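Local coordinates for protein acetylserotonin O-methyltransferase (Homo sapiens, PDB 4A6D) that transfers a methyl group from S-adenosylmethionine to the hydroxyl of N-acetylserotonin, the step that yields melatonin, at residues G18-E30 against C103-R115. Numbering follows the deposited sequence.
With SO4 (sulfate ion), chain F.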
ATOM      1  N   GLY A  18      -0.834  -4.618   1.474  1.00 61.43           N
ATOM      2  CA  GLY A  18      -0.104  -4.079   0.327  1.00 60.08           C
ATOM      3  C   GLY A  18       0.598  -2.768   0.595  1.00 63.71           C
ATOM      4  O   GLY A  18       1.749  -2.581   0.188  1.00 63.68           O
ATOM      5  N   PHE A  19      -0.073  -1.867   1.331  1.00 59.90           N
ATOM      6  CA  PHE A  19       0.504  -0.587   1.690  1.00 59.07           C
ATOM      7  C   PHE A  19       1.810  -0.729   2.510  1.00 64.73           C
ATOM      8  O   PHE A  19       2.732   0.063   2.307  1.00 66.99           O
ATOM      9  CB  PHE A  19      -0.542   0.297   2.359  1.00 61.03           C
ATOM     10  CG  PHE A  19      -0.816  -0.013   3.812  1.00 62.33           C
ATOM     11  CD1 PHE A  19      -0.058   0.574   4.819  1.00 63.46           C
ATOM     12  CD2 PHE A  19      -1.859  -0.856   4.175  1.00 62.71           C
ATOM     13  CE1 PHE A  19      -0.301   0.276   6.154  1.00 65.54           C
ATOM     14  CE2 PHE A  19      -2.105  -1.142   5.510  1.00 65.93           C
ATOM     15  CZ  PHE A  19      -1.329  -0.572   6.494  1.00 64.69           C
ATOM     16  N   MET A  20       1.902  -1.770   3.376  1.00 59.05           N
ATOM     17  CA  MET A  20       3.082  -2.067   4.198  1.00 59.30           C
ATOM     18  C   MET A  20       4.273  -2.510   3.344  1.00 65.46           C
ATOM     19  O   MET A  20       5.406  -2.078   3.579  1.00 65.65           O
ATOM     20  CB  MET A  20       2.755  -3.139   5.233  1.00 61.04           C
ATOM     21  CG  MET A  20       1.636  -2.729   6.155  1.00 64.64           C
ATOM     22  SD  MET A  20       1.516  -3.703   7.658  1.00 70.32           S
ATOM     23  CE  MET A  20       0.263  -4.809   7.198  1.00 65.58           C
ATOM     24  N   VAL A  21       3.999  -3.361   2.332  1.00 61.48           N
ATOM     25  CA  VAL A  21       4.983  -3.881   1.395  1.00 61.11           C
ATOM     26  C   VAL A  21       5.515  -2.731   0.513  1.00 67.08           C
ATOM     27  O   VAL A  21       6.721  -2.689   0.262  1.00 69.38           O
ATOM     28  CB  VAL A  21       4.385  -5.044   0.580  1.00 63.75           C
ATOM     29  CG1 VAL A  21       5.261  -5.413  -0.626  1.00 64.35           C
ATOM     30  CG2 VAL A  21       4.132  -6.250   1.456  1.00 62.55           C
ATOM     31  N   SER A  22       4.635  -1.783   0.091  1.00 61.63           N
ATOM     32  CA  SER A  22       5.038  -0.609  -0.703  1.00 60.90           C
ATOM     33  C   SER A  22       5.987   0.243   0.110  1.00 67.22           C
ATOM     34  O   SER A  22       7.076   0.539  -0.363  1.00 69.16           O
ATOM     35  CB  SER A  22       3.833   0.225  -1.152  1.00 60.21           C
ATOM     36  OG  SER A  22       3.006  -0.519  -2.032  1.00 63.70           O
ATOM     37  N   GLN A  23       5.608   0.573   1.361  1.00 62.96           N
ATOM     38  CA  GLN A  23       6.449   1.361   2.252  1.00 62.92           C
ATOM     39  C   GLN A  23       7.773   0.718   2.630  1.00 68.66           C
ATOM     40  O   GLN A  23       8.742   1.440   2.779  1.00 70.44           O
ATOM     41  CB  GLN A  23       5.684   1.888   3.454  1.00 63.73           C
ATOM     42  CG  GLN A  23       4.803   3.067   3.086  1.00 66.20           C
ATOM     43  CD  GLN A  23       5.565   4.345   2.816  1.00 81.26           C
ATOM     44  OE1 GLN A  23       6.701   4.556   3.258  1.00 77.40           O
ATOM     45  NE2 GLN A  23       4.931   5.252   2.111  1.00 73.18           N
ATOM     46  N   VAL A  24       7.841  -0.625   2.740  1.00 65.09           N
ATOM     47  CA  VAL A  24       9.100  -1.346   2.995  1.00 65.41           C
ATOM     48  C   VAL A  24      10.062  -1.076   1.830  1.00 71.37           C
ATOM     49  O   VAL A  24      11.210  -0.699   2.071  1.00 72.42           O
ATOM     50  CB  VAL A  24       8.870  -2.859   3.236  1.00 67.47           C
ATOM     51  CG1 VAL A  24      10.131  -3.681   2.965  1.00 68.49           C
ATOM     52  CG2 VAL A  24       8.363  -3.099   4.645  1.00 66.21           C
ATOM     53  N   LEU A  25       9.561  -1.215   0.570  1.00 67.63           N
ATOM     54  CA  LEU A  25      10.317  -0.965  -0.652  1.00 67.66           C
ATOM     55  C   LEU A  25      10.767   0.500  -0.722  1.00 73.69           C
ATOM     56  O   LEU A  25      11.938   0.748  -0.987  1.00 75.49           O
ATOM     57  CB  LEU A  25       9.468  -1.321  -1.886  1.00 65.86           C
ATOM     58  CG  LEU A  25      10.048  -0.981  -3.286  1.00 68.00           C
ATOM     59  CD1 LEU A  25      11.338  -1.739  -3.544  1.00 68.70           C
ATOM     60  CD2 LEU A  25       9.049  -1.317  -4.383  1.00 65.87           C
ATOM     61  N   PHE A  26       9.842   1.454  -0.458  1.00 69.48           N
ATOM     62  CA  PHE A  26      10.085   2.899  -0.485  1.00 69.46           C
ATOM     63  C   PHE A  26      11.124   3.310   0.553  1.00 77.27           C
ATOM     64  O   PHE A  26      12.031   4.074   0.225  1.00 79.29           O
ATOM     65  CB  PHE A  26       8.769   3.695  -0.272  1.00 69.48           C
ATOM     66  CG  PHE A  26       7.629   3.483  -1.265  1.00 68.11           C
ATOM     67  CD1 PHE A  26       7.873   2.977  -2.542  1.00 68.33           C
ATOM     68  CD2 PHE A  26       6.317   3.799  -0.920  1.00 67.96           C
ATOM     69  CE1 PHE A  26       6.823   2.777  -3.452  1.00 67.29           C
ATOM     70  CE2 PHE A  26       5.272   3.617  -1.832  1.00 68.36           C
ATOM     71  CZ  PHE A  26       5.530   3.111  -3.094  1.00 65.26           C
ATOM     72  N   ALA A  27      11.002   2.789   1.798  1.00 75.10           N
ATOM     73  CA  ALA A  27      11.908   3.087   2.910  1.00 76.57           C
ATOM     74  C   ALA A  27      13.272   2.472   2.689  1.00 81.94           C
ATOM     75  O   ALA A  27      14.268   3.099   3.019  1.00 84.01           O
ATOM     76  CB  ALA A  27      11.320   2.615   4.227  1.00 77.08           C
ATOM     77  N   ALA A  28      13.329   1.268   2.108  1.00 78.29           N
ATOM     78  CA  ALA A  28      14.594   0.617   1.781  1.00 80.23           C
ATOM     79  C   ALA A  28      15.327   1.479   0.736  1.00 85.09           C
ATOM     80  O   ALA A  28      16.548   1.618   0.826  1.00 87.00           O
ATOM     81  CB  ALA A  28      14.342  -0.775   1.228  1.00 80.06           C
ATOM     82  N   CYS A  29      14.568   2.096  -0.216  1.00 79.84           N
ATOM     83  CA  CYS A  29      15.093   3.002  -1.253  1.00 79.99           C
ATOM     84  C   CYS A  29      15.559   4.312  -0.613  1.00 84.01           C
ATOM     85  O   CYS A  29      16.700   4.715  -0.840  1.00 86.40           O
ATOM     86  CB  CYS A  29      14.066   3.253  -2.354  1.00 78.10           C
ATOM     87  SG  CYS A  29      13.992   1.953  -3.609  1.00 81.43           S
ATOM     88  N   GLU A  30      14.694   4.950   0.214  1.00 78.20           N
ATOM     89  CA  GLU A  30      15.003   6.186   0.932  1.00 79.66           C
ATOM     90  C   GLU A  30      16.252   6.025   1.843  1.00 84.41           C
ATOM     91  O   GLU A  30      17.059   6.947   1.929  1.00 85.36           O
ATOM     92  CB  GLU A  30      13.763   6.706   1.713  1.00 80.47           C
ATOM     93  CG  GLU A  30      14.073   7.809   2.738  1.00100.23           C
ATOM     94  CD  GLU A  30      13.075   8.924   3.017  1.00123.30           C
ATOM     95  OE1 GLU A  30      12.291   9.282   2.110  1.00122.89           O
ATOM     96  OE2 GLU A  30      13.125   9.487   4.135  1.00116.22           O
ATOM     97  N   CYS A 103      14.691   3.811  -8.522  1.00 86.26           N
ATOM     98  CA  CYS A 103      14.871   4.496  -7.230  1.00 87.60           C
ATOM     99  C   CYS A 103      14.061   5.746  -7.011  1.00 88.57           C
ATOM    100  O   CYS A 103      13.305   5.814  -6.041  1.00 88.03           O
ATOM    101  CB  CYS A 103      16.346   4.791  -6.999  1.00 91.78           C
ATOM    102  SG  CYS A 103      17.262   3.436  -6.257  1.00 98.11           S
ATOM    103  N   SER A 104      14.322   6.783  -7.839  1.00 83.58           N
ATOM    104  CA  SER A 104      13.716   8.112  -7.755  1.00 81.54           C
ATOM    105  C   SER A 104      12.204   8.113  -7.903  1.00 81.65           C
ATOM    106  O   SER A 104      11.548   8.919  -7.250  1.00 82.14           O
ATOM    107  CB  SER A 104      14.418   9.090  -8.687  1.00 85.39           C
ATOM    108  OG  SER A 104      15.743   9.292  -8.220  1.00 93.27           O
ATOM    109  N   MET A 105      11.661   7.195  -8.724  1.00 76.34           N
ATOM    110  CA  MET A 105      10.220   7.050  -8.913  0.60 73.72           C
ATOM    111  C   MET A 105       9.616   6.439  -7.651  1.00 76.74           C
ATOM    112  O   MET A 105       8.582   6.920  -7.184  1.00 76.68           O
ATOM    113  CB  MET A 105       9.895   6.202 -10.164  0.60 75.16           C
ATOM    114  CG  MET A 105       8.402   6.122 -10.479  0.60 77.07           C
ATOM    115  SD  MET A 105       7.659   7.740 -10.790  0.60 80.50           S
ATOM    116  CE  MET A 105       5.985   7.436 -10.327  0.60 75.79           C
ATOM    117  N   LEU A 106      10.277   5.407  -7.082  1.00 70.80           N
ATOM    118  CA  LEU A 106       9.849   4.729  -5.863  1.00 69.25           C
ATOM    119  C   LEU A 106       9.806   5.692  -4.682  1.00 74.03           C
ATOM    120  O   LEU A 106       8.764   5.805  -4.043  1.00 71.72           O
ATOM    121  CB  LEU A 106      10.715   3.506  -5.592  1.00 69.51           C
ATOM    122  CG  LEU A 106      10.605   2.387  -6.623  1.00 72.61           C
ATOM    123  CD1 LEU A 106      11.478   1.238  -6.240  1.00 74.34           C
ATOM    124  CD2 LEU A 106       9.179   1.913  -6.779  1.00 70.53           C
ATOM    125  N   LYS A 107      10.874   6.489  -4.499  1.00 73.99           N
ATOM    126  CA  LYS A 107      10.950   7.541  -3.491  1.00 75.28           C
ATOM    127  C   LYS A 107       9.834   8.574  -3.738  1.00 78.61           C
ATOM    128  O   LYS A 107       9.202   9.003  -2.782  1.00 78.02           O
ATOM    129  CB  LYS A 107      12.316   8.229  -3.550  1.00 80.33           C
ATOM    130  CG  LYS A 107      13.476   7.400  -3.021  1.00 88.70           C
ATOM    131  CD  LYS A 107      14.781   8.059  -3.424  1.00 98.69           C
ATOM    132  CE  LYS A 107      15.971   7.439  -2.757  1.00109.68           C
ATOM    133  NZ  LYS A 107      17.193   8.230  -3.026  1.00118.86           N
ATOM    134  N   TYR A 108       9.553   8.933  -5.012  1.00 74.59           N
ATOM    135  CA  TYR A 108       8.483   9.891  -5.328  1.00 73.83           C
ATOM    136  C   TYR A 108       7.097   9.334  -4.986  1.00 74.39           C
ATOM    137  O   TYR A 108       6.288  10.067  -4.422  1.00 72.03           O
ATOM    138  CB  TYR A 108       8.552  10.370  -6.791  1.00 75.11           C
ATOM    139  CG  TYR A 108       7.440  11.322  -7.176  1.00 78.19           C
ATOM    140  CD1 TYR A 108       7.559  12.694  -6.958  1.00 82.00           C
ATOM    141  CD2 TYR A 108       6.258  10.853  -7.748  1.00 77.77           C
ATOM    142  CE1 TYR A 108       6.539  13.577  -7.318  1.00 83.15           C
ATOM    143  CE2 TYR A 108       5.229  11.725  -8.110  1.00 78.33           C
ATOM    144  CZ  TYR A 108       5.373  13.085  -7.891  1.00 88.17           C
ATOM    145  OH  TYR A 108       4.351  13.940  -8.228  1.00 92.88           O
ATOM    146  N   MET A 109       6.813   8.059  -5.374  1.00 70.58           N
ATOM    147  CA  MET A 109       5.548   7.356  -5.068  1.00 70.05           C
ATOM    148  C   MET A 109       5.342   7.337  -3.522  1.00 73.09           C
ATOM    149  O   MET A 109       4.243   7.604  -3.021  1.00 70.84           O
ATOM    150  CB  MET A 109       5.571   5.900  -5.585  1.00 71.73           C
ATOM    151  CG  MET A 109       5.451   5.755  -7.084  1.00 75.90           C
ATOM    152  SD  MET A 109       5.081   4.033  -7.508  1.00 81.47           S
ATOM    153  CE  MET A 109       5.655   3.964  -9.043  1.00 78.57           C
ATOM    154  N   GLY A 110       6.432   7.082  -2.807  1.00 70.79           N
ATOM    155  CA  GLY A 110       6.448   7.037  -1.355  1.00 72.52           C
ATOM    156  C   GLY A 110       6.162   8.353  -0.680  1.00 79.35           C
ATOM    157  O   GLY A 110       5.384   8.394   0.267  1.00 81.30           O
ATOM    158  N   ARG A 111       6.770   9.432  -1.176  1.00 77.15           N
ATOM    159  CA  ARG A 111       6.656  10.789  -0.627  1.00 78.02           C
ATOM    160  C   ARG A 111       5.407  11.565  -1.064  1.00 83.41           C
ATOM    161  O   ARG A 111       4.907  12.363  -0.286  1.00 87.24           O
ATOM    162  CB  ARG A 111       7.944  11.607  -0.918  1.00 77.47           C
ATOM    163  CG  ARG A 111       9.182  11.096  -0.161  1.00 92.58           C
ATOM    164  CD  ARG A 111      10.517  11.483  -0.792  1.00104.11           C
ATOM    165  NE  ARG A 111      11.617  10.671  -0.254  1.00117.87           N
ATOM    166  CZ  ARG A 111      12.856  10.651  -0.740  1.00134.82           C
ATOM    167  NH1 ARG A 111      13.179  11.398  -1.788  1.00124.00           N
ATOM    168  NH2 ARG A 111      13.782   9.879  -0.183  1.00121.99           N
ATOM    169  N   THR A 112       4.927  11.389  -2.301  1.00 77.66           N
ATOM    170  CA  THR A 112       3.780  12.165  -2.779  1.00 76.42           C
ATOM    171  C   THR A 112       2.509  11.348  -3.017  1.00 75.30           C
ATOM    172  O   THR A 112       1.503  11.608  -2.367  1.00 76.49           O
ATOM    173  CB  THR A 112       4.158  12.996  -4.019  1.00 87.11           C
ATOM    174  OG1 THR A 112       4.565  12.076  -5.025  1.00 96.38           O
ATOM    175  CG2 THR A 112       5.277  13.959  -3.753  1.00 81.61           C
ATOM    176  N   SER A 113       2.537  10.414  -3.967  1.00 67.64           N
ATOM    177  CA  SER A 113       1.381   9.582  -4.342  1.00 65.87           C
ATOM    178  C   SER A 113       0.753   8.870  -3.154  1.00 70.87           C
ATOM    179  O   SER A 113      -0.471   8.852  -3.037  1.00 70.92           O
ATOM    180  CB  SER A 113       1.775   8.554  -5.402  1.00 66.06           C
ATOM    181  OG  SER A 113       2.632   9.133  -6.370  1.00 79.84           O
ATOM    182  N   TYR A 114       1.592   8.269  -2.286  1.00 68.34           N
ATOM    183  CA  TYR A 114       1.165   7.531  -1.088  1.00 67.92           C
ATOM    184  C   TYR A 114       0.322   8.422  -0.195  1.00 74.93           C
ATOM    185  O   TYR A 114      -0.757   8.011   0.229  1.00 75.37           O
ATOM    186  CB  TYR A 114       2.381   6.948  -0.343  1.00 68.14           C
ATOM    187  CG  TYR A 114       2.013   6.093   0.842  1.00 69.75           C
ATOM    188  CD1 TYR A 114       1.786   6.664   2.101  1.00 70.75           C
ATOM    189  CD2 TYR A 114       1.921   4.710   0.727  1.00 70.48           C
ATOM    190  CE1 TYR A 114       1.446   5.880   3.199  1.00 71.05           C
ATOM    191  CE2 TYR A 114       1.601   3.913   1.829  1.00 70.45           C
ATOM    192  CZ  TYR A 114       1.344   4.504   3.058  1.00 72.67           C
ATOM    193  OH  TYR A 114       1.040   3.724   4.154  1.00 69.29           O
ATOM    194  N   ARG A 115       0.802   9.649   0.061  1.00 74.21           N
ATOM    195  CA  ARG A 115       0.108  10.663   0.863  1.00 76.09           C
ATOM    196  C   ARG A 115      -1.267  10.947   0.232  1.00 80.04           C
ATOM    197  O   ARG A 115      -2.282  10.686   0.871  1.00 79.41           O
ATOM    198  CB  ARG A 115       0.952  11.946   0.959  1.00 78.89           C
ATOM    199  CG  ARG A 115       1.858  11.982   2.185  1.00 93.17           C
ATOM    200  CD  ARG A 115       2.022  13.378   2.790  1.00114.07           C
ATOM    201  NE  ARG A 115       0.764  14.000   3.251  1.00127.84           N
ATOM    202  CZ  ARG A 115       0.129  13.714   4.389  1.00137.26           C
ATOM    203  NH1 ARG A 115       0.601  12.778   5.207  1.00115.29           N
ATOM    204  NH2 ARG A 115      -0.995  14.348   4.706  1.00121.88           N
TER
HETATM  205  S   SO4 F1352      16.643  12.023  -3.196  1.00174.94           S
HETATM  206  O1  SO4 F1352      16.539  11.197  -1.979  1.00179.47           O
HETATM  207  O2  SO4 F1352      15.765  13.190  -3.063  1.00179.14           O
HETATM  208  O3  SO4 F1352      18.027  12.464  -3.361  1.00183.61           O
HETATM  209  O4  SO4 F1352      16.244  11.241  -4.387  1.00177.82           O
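E30 OE1 is gripped by two nitrogens of R111, NE and NH2, each 2.8 Å away. NE comes nearly along the C-O axis, NH2 from well above the carboxylate plane, on the same face, yet OE1 sits close to the guanidinium plane. The remaining R111 nitrogen, NH1, bonds weakly to a sulfate, probably from the crystallisation liquor, which K107 NZ also holds at 3.2 Å from sulfate O1. Inward, F26 is a knob in the hole formed by L106, M109, G110 and Y114. With its CG anti to the carbonyl carbon (chi1 -59°), the ring lies with one face over the backbone of 106-110, CD2 3.3 Å from G110 CA. L106 CD1 packs 3.7 Å from C29 SG and against L25 CG. At the other end Q23, bent at chi2, points its amide end-on, NE2 over the centre of one Y114 face and 3.3 Å from Y114 CG, the two planes 77° apart; Q23 CG makes a CH-pi contact with the same face. Y114 OH reaches F19 CD1, and Y114 O is hydrogen-bonded to Y114 OH of the second subunit. Segments 18-30 and 103-115 cross at -121°, joining helix 7-31, of the dimerisation domain, to helix 103-117 through a buried apolar centre. E30 OE2 forms a salt bridge with R125 of the second subunit, so the charge pairing that links the two helices is shared with the homodimer interface.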